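Local coordinates for protein omega transaminase (Pseudomonas sp., PDB 5LH9) that probably transfers amino groups between amines or amino acids and keto compounds with pyridoxal-5'-phosphate as cofactor, as a class-III aminotransferase, at residues A263-T268 / L277-W282. Numbering follows the deposited sequence.
Sequences ADEVVT and LGSRGW. With PLP (pyridoxal-5'-phosphate), chain H.
With CG anti to its own carbonyl carbon (chi1 -60°) and the chain bent at chi2 (-101°), Glu-265 carries its carboxylate to the N-terminus of the short helix 278-281, where Ser-279, its OG set between backbone N and carbonyl carbon, turns to meet it. Each carboxylate oxygen takes two bonds. Glu-265 OE1 receives Gly-278 N (2.8 Å) through its syn lone pair, while Thr-268 OG1 comes from above the carboxylate plane at 2.6 Å. Glu-265 OE2 accepts Ser-279 N (2.9 Å) on the syn side and Ser-279 OG (2.6 Å) nearly along the C-O axis. Four donors thus fix the rotation of this buried group, and the helix N-terminus probably stabilises its negative charge. Leu-277, at the N-cap position, crosses the glutamate at about a right angle, its CD2 lying 3.6 Å from Glu-265 CD. Asp-264, just before the glutamate, points the other way: OD2 lies 2.9 Å from PLP N1, as in fold type I PLP enzymes, and is hydrogen-bonded to His-158 ND1, while OD1 closes an Asx turn onto Val-266 N. The contact ties the cofactor-facing end of strand 260-264 to helix 278-281, within a beta-alpha-beta unit completed by parallel strand 288-291, whose Leu-289 touches Ala-263 and Leu-277.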
loop_
_atom_site.group_PDB
_atom_site.type_symbol
_atom_site.label_atom_id
_atom_site.label_comp_id
_atom_site.label_asym_id
_atom_site.label_seq_id
_atom_site.Cartn_x
_atom_site.Cartn_y
_atom_site.Cartn_z
ATOM N N ALA D 263 10.079 22.527 2.837
ATOM C CA ALA D 263 9.263 23.731 2.781
ATOM C C ALA D 263 8.652 23.817 1.389
ATOM O O ALA D 263 9.368 23.995 0.398
ATOM C CB ALA D 263 10.097 24.971 3.094
ATOM N N ASP D 264 7.335 23.665 1.310
ATOM C CA ASP D 264 6.630 23.844 0.044
ATOM C C ASP D 264 6.456 25.341 -0.172
ATOM O O ASP D 264 5.495 25.957 0.289
ATOM C CB ASP D 264 5.291 23.124 0.044
ATOM C CG ASP D 264 4.631 23.146 -1.314
ATOM O OD1 ASP D 264 5.016 24.006 -2.143
ATOM O OD2 ASP D 264 3.743 22.301 -1.556
ATOM N N GLU D 265 7.413 25.933 -0.880
ATOM C CA GLU D 265 7.433 27.365 -1.142
ATOM C C GLU D 265 6.892 27.704 -2.524
ATOM O O GLU D 265 7.305 28.701 -3.127
ATOM C CB GLU D 265 8.852 27.898 -0.991
ATOM C CG GLU D 265 9.440 27.684 0.391
ATOM C CD GLU D 265 9.394 28.922 1.264
ATOM O OE1 GLU D 265 8.734 29.914 0.882
ATOM O OE2 GLU D 265 10.040 28.899 2.336
ATOM N N VAL D 266 5.988 26.879 -3.050
ATOM C CA VAL D 266 5.455 27.124 -4.387
ATOM C C VAL D 266 4.702 28.451 -4.427
ATOM O O VAL D 266 4.773 29.192 -5.416
ATOM C CB VAL D 266 4.585 25.935 -4.826
ATOM C CG1 VAL D 266 3.756 26.287 -6.055
ATOM C CG2 VAL D 266 5.468 24.722 -5.095
ATOM N N VAL D 267 3.981 28.777 -3.362
ATOM C CA VAL D 267 3.273 30.054 -3.285
ATOM C C VAL D 267 4.132 31.127 -2.632
ATOM O O VAL D 267 4.275 32.231 -3.164
ATOM C CB VAL D 267 1.939 29.863 -2.531
ATOM C CG1 VAL D 267 1.302 31.199 -2.211
ATOM C CG2 VAL D 267 0.986 29.031 -3.371
ATOM N N THR D 268 4.744 30.811 -1.492
ATOM C CA THR D 268 5.430 31.822 -0.697
ATOM C C THR D 268 6.806 32.171 -1.245
ATOM O O THR D 268 7.357 33.221 -0.890
ATOM C CB THR D 268 5.569 31.345 0.752
ATOM O OG1 THR D 268 6.168 30.042 0.779
ATOM C CG2 THR D 268 4.206 31.283 1.425
ATOM N N LEU D 277 11.575 34.001 1.063
ATOM C CA LEU D 277 11.066 32.686 1.422
ATOM C C LEU D 277 10.173 32.831 2.641
ATOM O O LEU D 277 10.524 33.529 3.597
ATOM C CB LEU D 277 12.184 31.700 1.751
ATOM C CG LEU D 277 13.054 31.167 0.616
ATOM C CD1 LEU D 277 14.178 30.333 1.206
ATOM C CD2 LEU D 277 12.241 30.343 -0.362
ATOM N N GLY D 278 9.024 32.156 2.606
ATOM C CA GLY D 278 8.174 32.105 3.782
ATOM C C GLY D 278 8.894 31.504 4.972
ATOM O O GLY D 278 8.764 31.986 6.100
ATOM N N SER D 279 9.643 30.423 4.738
ATOM C CA SER D 279 10.389 29.786 5.815
ATOM C C SER D 279 11.416 30.742 6.400
ATOM O O SER D 279 11.554 30.847 7.626
ATOM C CB SER D 279 11.076 28.528 5.290
ATOM O OG SER D 279 11.899 28.839 4.180
ATOM N N ARG D 280 12.142 31.457 5.539
ATOM C CA ARG D 280 13.058 32.478 6.029
ATOM C C ARG D 280 12.299 33.544 6.803
ATOM O O ARG D 280 12.776 34.029 7.835
ATOM C CB ARG D 280 13.825 33.103 4.865
ATOM C CG ARG D 280 14.913 34.081 5.292
ATOM C CD ARG D 280 15.507 34.798 4.098
ATOM N NE ARG D 280 16.250 33.894 3.225
ATOM C CZ ARG D 280 16.769 34.244 2.053
ATOM N NH1 ARG D 280 16.625 35.485 1.602
ATOM N NH2 ARG D 280 17.436 33.355 1.331
ATOM N N GLY D 281 11.091 33.885 6.344
ATOM C CA GLY D 281 10.277 34.857 7.052
ATOM C C GLY D 281 9.997 34.460 8.485
ATOM O O GLY D 281 9.821 35.324 9.351
ATOM N N TRP D 282 9.929 33.162 8.756
ATOM C CA TRP D 282 9.777 32.664 10.113
ATOM C C TRP D 282 11.113 32.412 10.799
ATOM O O TRP D 282 11.126 31.969 11.954
ATOM C CB TRP D 282 8.963 31.367 10.116
ATOM C CG TRP D 282 7.560 31.486 9.582
ATOM C CD1 TRP D 282 6.986 30.715 8.613
ATOM C CD2 TRP D 282 6.553 32.416 10.002
ATOM N NE1 TRP D 282 5.683 31.108 8.403
ATOM C CE2 TRP D 282 5.396 32.150 9.244
ATOM C CE3 TRP D 282 6.520 33.449 10.945
ATOM C CZ2 TRP D 282 4.221 32.881 9.400
ATOM C CZ3 TRP D 282 5.356 34.169 11.097
ATOM C CH2 TRP D 282 4.223 33.885 10.330
HETATM N N1 PLP H . 2.096 23.171 -3.732
HETATM C C2 PLP H . 1.536 24.334 -3.394
HETATM C C2A PLP H . 1.688 24.910 -1.955
HETATM C C3 PLP H . 0.790 25.067 -4.350
HETATM O O3 PLP H . 0.208 26.278 -3.972
HETATM C C4 PLP H . 0.631 24.607 -5.634
HETATM C C4A PLP H . -0.226 25.534 -6.651
HETATM C C5 PLP H . 1.206 23.413 -5.992
HETATM C C6 PLP H . 1.941 22.684 -5.042
HETATM C C5A PLP H . 1.065 22.797 -7.421
HETATM O O4P PLP H . 1.672 23.582 -8.417
HETATM P P PLP H . 1.311 23.285 -9.898
HETATM O O1P PLP H . -0.140 23.576 -10.075
HETATM O O2P PLP H . 1.600 21.873 -10.230
HETATM O O3P PLP H . 2.142 24.193 -10.813
#